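Inclusion membrane protein A (Chlamydia trachomatis, PDB 6E7E) probably mediates homotypic fusion of chlamydial inclusions as a SNARE-like membrane protein, of which this chain is the soluble domain. Local coordinates at residues L25-S36 with S50-F60. The protein carries 2 engineered substitutions. Residues are numbered along the deposited sequence; the frame is centred on the assembly and turned at random.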
loop_
_atom_site.group_PDB
_atom_site.type_symbol
_atom_site.label_atom_id
_atom_site.label_comp_id
_atom_site.label_asym_id
_atom_site.label_seq_id
_atom_site.Cartn_x
_atom_site.Cartn_y
_atom_site.Cartn_z
ATOM N N LEU A 25 4.247 -6.763 -0.114
ATOM C CA LEU A 25 3.927 -6.542 1.297
ATOM C C LEU A 25 3.256 -7.778 1.905
ATOM O O LEU A 25 3.476 -8.016 3.104
ATOM C CB LEU A 25 3.054 -5.310 1.460
ATOM C CG LEU A 25 3.738 -3.989 1.149
ATOM C CD1 LEU A 25 2.744 -2.860 1.227
ATOM C CD2 LEU A 25 4.879 -3.719 2.100
ATOM N N SER A 26 2.488 -8.549 1.152
ATOM C CA SER A 26 1.890 -9.781 1.705
ATOM C C SER A 26 2.995 -10.779 2.067
ATOM O O SER A 26 2.909 -11.472 3.089
ATOM C CB SER A 26 0.852 -10.371 0.766
ATOM O OG SER A 26 1.379 -11.134 -0.318
ATOM N N VAL A 27 4.025 -10.844 1.252
ATOM C CA VAL A 27 5.158 -11.762 1.523
ATOM C C VAL A 27 5.863 -11.269 2.781
ATOM O O VAL A 27 6.189 -12.076 3.684
ATOM C CB VAL A 27 6.123 -11.834 0.334
ATOM C CG1 VAL A 27 7.382 -12.635 0.659
ATOM C CG2 VAL A 27 5.440 -12.406 -0.888
ATOM N N LEU A 28 6.145 -9.985 2.856
ATOM C CA LEU A 28 6.858 -9.421 4.019
ATOM C C LEU A 28 6.013 -9.554 5.281
ATOM O O LEU A 28 6.556 -9.846 6.340
ATOM C CB LEU A 28 7.240 -7.973 3.739
ATOM C CG LEU A 28 8.315 -7.821 2.670
ATOM C CD1 LEU A 28 8.407 -6.390 2.197
ATOM C CD2 LEU A 28 9.646 -8.281 3.194
ATOM N N GLN A 29 4.709 -9.366 5.166
ATOM C CA GLN A 29 3.793 -9.527 6.310
ATOM C C GLN A 29 3.976 -10.927 6.894
ATOM O O GLN A 29 4.075 -11.093 8.109
ATOM C CB GLN A 29 2.373 -9.299 5.807
ATOM C CG GLN A 29 1.386 -9.335 6.931
ATOM C CD GLN A 29 -0.029 -9.445 6.465
ATOM O OE1 GLN A 29 -0.333 -9.980 5.400
ATOM N NE2 GLN A 29 -0.912 -8.956 7.302
ATOM N N LYS A 30 3.935 -11.934 6.039
ATOM C CA LYS A 30 4.059 -13.329 6.495
ATOM C C LYS A 30 5.444 -13.568 7.111
ATOM O O LYS A 30 5.562 -14.270 8.122
ATOM C CB LYS A 30 3.812 -14.281 5.328
ATOM C CG LYS A 30 3.729 -15.752 5.685
ATOM C CD LYS A 30 3.105 -16.573 4.593
ATOM C CE LYS A 30 4.089 -16.817 3.479
ATOM N NZ LYS A 30 3.601 -17.872 2.571
ATOM N N GLU A 31 6.468 -12.985 6.507
ATOM C CA GLU A 31 7.834 -13.126 7.035
ATOM C C GLU A 31 7.911 -12.565 8.459
ATOM O O GLU A 31 8.539 -13.176 9.330
ATOM C CB GLU A 31 8.810 -12.408 6.120
ATOM C CG GLU A 31 10.250 -12.711 6.411
ATOM C CD GLU A 31 11.247 -12.125 5.414
ATOM O OE1 GLU A 31 10.956 -11.045 4.844
ATOM O OE2 GLU A 31 12.344 -12.706 5.226
ATOM N N PHE A 32 7.289 -11.417 8.706
ATOM C CA PHE A 32 7.330 -10.807 10.056
ATOM C C PHE A 32 6.413 -11.548 11.021
ATOM O O PHE A 32 6.755 -11.575 12.203
ATOM C CB PHE A 32 7.081 -9.299 9.987
ATOM C CG PHE A 32 8.336 -8.594 9.536
ATOM C CD1 PHE A 32 9.389 -8.432 10.421
ATOM C CD2 PHE A 32 8.520 -8.193 8.229
ATOM C CE1 PHE A 32 10.593 -7.890 10.011
ATOM C CE2 PHE A 32 9.726 -7.663 7.819
ATOM C CZ PHE A 32 10.753 -7.523 8.708
ATOM N N LEU A 33 5.355 -12.194 10.561
ATOM C CA LEU A 33 4.587 -13.079 11.458
ATOM C C LEU A 33 5.490 -14.218 11.929
ATOM O O LEU A 33 5.564 -14.519 13.117
ATOM C CB LEU A 33 3.368 -13.640 10.740
ATOM C CG LEU A 33 2.520 -14.582 11.581
ATOM C CD1 LEU A 33 1.972 -13.874 12.810
ATOM C CD2 LEU A 33 1.378 -15.093 10.725
ATOM N N HIS A 34 6.175 -14.861 11.000
ATOM C CA HIS A 34 7.151 -15.912 11.366
ATOM C C HIS A 34 8.157 -15.364 12.378
ATOM O O HIS A 34 8.393 -15.986 13.399
ATOM C CB HIS A 34 7.873 -16.430 10.128
ATOM C CG HIS A 34 7.165 -17.505 9.376
ATOM N ND1 HIS A 34 6.229 -17.380 8.360
ATOM C CD2 HIS A 34 7.361 -18.829 9.522
ATOM C CE1 HIS A 34 5.925 -18.607 7.939
ATOM N NE2 HIS A 34 6.580 -19.488 8.652
ATOM N N LEU A 35 8.775 -14.239 12.066
ATOM C CA LEU A 35 9.845 -13.675 12.909
ATOM C C LEU A 35 9.295 -13.385 14.303
ATOM O O LEU A 35 9.981 -13.616 15.300
ATOM C CB LEU A 35 10.431 -12.430 12.246
ATOM C CG LEU A 35 11.810 -12.013 12.735
ATOM C CD1 LEU A 35 12.864 -12.980 12.237
ATOM C CD2 LEU A 35 12.113 -10.597 12.241
ATOM N N SER A 36 8.092 -12.852 14.367
ATOM C CA SER A 36 7.463 -12.500 15.642
ATOM C C SER A 36 7.375 -13.740 16.541
ATOM O O SER A 36 7.683 -13.662 17.725
ATOM C CB SER A 36 6.138 -11.827 15.431
ATOM O OG SER A 36 5.587 -11.495 16.662
ATOM N N SER A 50 7.831 -6.891 15.020
ATOM C CA SER A 50 7.471 -7.821 13.942
ATOM C C SER A 50 5.949 -7.993 13.890
ATOM O O SER A 50 5.371 -7.998 12.791
ATOM C CB SER A 50 8.200 -9.123 14.147
ATOM O OG SER A 50 9.611 -8.973 14.040
ATOM N N GLN A 51 5.308 -8.151 15.035
ATOM C CA GLN A 51 3.829 -8.219 15.065
ATOM C C GLN A 51 3.225 -6.909 14.535
ATOM O O GLN A 51 2.206 -6.962 13.842
ATOM C CB GLN A 51 3.354 -8.541 16.472
ATOM C CG GLN A 51 1.835 -8.473 16.645
ATOM C CD GLN A 51 1.026 -9.426 15.795
ATOM O OE1 GLN A 51 1.430 -10.564 15.561
ATOM N NE2 GLN A 51 -0.137 -8.976 15.339
ATOM N N ASP A 52 3.877 -5.781 14.787
ATOM C CA ASP A 52 3.401 -4.488 14.241
ATOM C C ASP A 52 3.448 -4.486 12.716
ATOM O O ASP A 52 2.524 -3.939 12.076
ATOM C CB ASP A 52 4.245 -3.318 14.751
ATOM C CG ASP A 52 4.138 -2.990 16.210
ATOM O OD1 ASP A 52 3.144 -3.404 16.829
ATOM O OD2 ASP A 52 5.053 -2.303 16.685
ATOM N N PHE A 53 4.480 -5.039 12.102
ATOM C CA PHE A 53 4.479 -5.138 10.629
ATOM C C PHE A 53 3.327 -6.018 10.170
ATOM O O PHE A 53 2.653 -5.701 9.186
ATOM C CB PHE A 53 5.787 -5.698 10.110
ATOM C CG PHE A 53 6.866 -4.668 9.987
ATOM C CD1 PHE A 53 6.844 -3.798 8.934
ATOM C CD2 PHE A 53 7.870 -4.542 10.917
ATOM C CE1 PHE A 53 7.811 -2.830 8.787
ATOM C CE2 PHE A 53 8.838 -3.575 10.757
ATOM C CZ PHE A 53 8.825 -2.732 9.682
ATOM N N TYR A 54 3.092 -7.123 10.858
ATOM C CA TYR A 54 1.995 -8.028 10.477
ATOM C C TYR A 54 0.680 -7.241 10.481
ATOM O O TYR A 54 -0.107 -7.285 9.536
ATOM C CB TYR A 54 1.915 -9.252 11.380
ATOM C CG TYR A 54 0.878 -10.216 10.841
ATOM C CD1 TYR A 54 1.162 -10.987 9.715
ATOM C CD2 TYR A 54 -0.396 -10.281 11.350
ATOM C CE1 TYR A 54 0.221 -11.817 9.131
ATOM C CE2 TYR A 54 -1.344 -11.120 10.798
ATOM C CZ TYR A 54 -1.039 -11.881 9.684
ATOM O OH TYR A 54 -1.990 -12.686 9.135
ATOM N N SER A 55 0.450 -6.515 11.557
ATOM C CA SER A 55 -0.815 -5.788 11.788
ATOM C C SER A 55 -0.962 -4.627 10.803
ATOM O O SER A 55 -2.060 -4.435 10.238
ATOM C CB SER A 55 -0.865 -5.317 13.222
ATOM O OG SER A 55 -0.984 -6.416 14.109
ATOM N N CYS A 56 0.081 -3.833 10.585
ATOM C CA CYS A 56 -0.091 -2.603 9.791
ATOM C C CYS A 56 -0.239 -2.963 8.307
ATOM O O CYS A 56 -0.802 -2.153 7.546
ATOM C CB CYS A 56 0.992 -1.577 10.078
ATOM S SG CYS A 56 2.529 -1.877 9.212
ATOM N N LEU A 57 0.181 -4.148 7.887
ATOM C CA LEU A 57 0.065 -4.581 6.471
ATOM C C LEU A 57 -1.247 -5.339 6.213
ATOM O O LEU A 57 -1.562 -5.562 5.040
ATOM C CB LEU A 57 1.302 -5.392 6.096
ATOM C CG LEU A 57 2.598 -4.593 6.120
ATOM C CD1 LEU A 57 3.781 -5.476 5.787
ATOM C CD2 LEU A 57 2.547 -3.427 5.151
ATOM N N GLN A 58 -2.041 -5.622 7.249
ATOM C CA GLN A 58 -3.380 -6.231 7.092
ATOM C C GLN A 58 -4.231 -5.354 6.178
ATOM O O GLN A 58 -4.267 -4.130 6.373
ATOM C CB GLN A 58 -4.097 -6.381 8.434
ATOM C CG GLN A 58 -3.538 -7.475 9.327
ATOM C CD GLN A 58 -4.316 -7.643 10.609
ATOM O OE1 GLN A 58 -4.870 -8.703 10.881
ATOM N NE2 GLN A 58 -4.361 -6.592 11.412
ATOM N N GLY A 59 -4.876 -5.980 5.204
ATOM C CA GLY A 59 -5.873 -5.311 4.367
ATOM C C GLY A 59 -5.240 -4.259 3.474
ATOM O O GLY A 59 -5.956 -3.326 3.067
ATOM N N PHE A 60 -3.962 -4.398 3.111
ATOM C CA PHE A 60 -3.303 -3.385 2.262
ATOM C C PHE A 60 -4.086 -3.235 0.954
ATOM O O PHE A 60 -4.166 -2.127 0.518
ATOM C CB PHE A 60 -1.817 -3.681 2.042
ATOM C CG PHE A 60 -1.148 -2.641 1.181
ATOM C CD1 PHE A 60 -0.771 -1.415 1.688
ATOM C CD2 PHE A 60 -1.050 -2.812 -0.176
ATOM C CE1 PHE A 60 -0.223 -0.437 0.872
ATOM C CE2 PHE A 60 -0.493 -1.840 -0.991
ATOM C CZ PHE A 60 -0.086 -0.650 -0.468
HETATM O O HOH W 1 -0.555 -7.462 3.393
HETATM O O HOH W 2 2.963 -12.278 16.931
#
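Gln29 reaches across to the C-terminal turn of helix 44-57, where its NE2 donates a nearly straight hydrogen bond of 2.9 Å to Tyr54 O, meeting a lone pair in the carbonyl plane. With CG anti to the backbone N (chi1 -175°) and the chain extended beyond it, the side chain runs over one face of the Tyr54 ring, its amide turned 24° from the ring plane. Gln29 CG packs 3.2 Å from Tyr54 CD1. Leu33 covers the opposite face, so the tyrosine ring is held between two side chains one helical turn apart. A water joins Leu57 O to Gln29 OE1, the latter bond weak.

On the inner side, the Phe32 and Phe53 rings stack face to face, offset, with centroids 4.7 Å apart and planes inclined by 27°. Next to the stack Ser50 packs against the Phe32 backbone and on Ser36, with Ser36 CB 3.6 Å from Ser50 CB, and Ser50 OG is turned back to Leu46 O of its own helix. A second water bridges Ser36 OG and Gln51 OE1.

Toward the other end, Leu25 CD2 meets Leu57 CD2 at 3.9 Å, while Leu25 CD1 sits 3.7 Å above the centre of the Phe60 ring in a CH-pi contact. The type II turn from Leu57 to Phe60, with Gly59 at positive phi, brings that ring back to helix 4-38.

Helices 4-38 and 44-57 form a roughly antiparallel hairpin; the axes of the two short helical segments come within 7.8 Å, and the Phe32-Phe53 stack packs on Leu107 of helix 87-107 and Leu131 of helix 125-165.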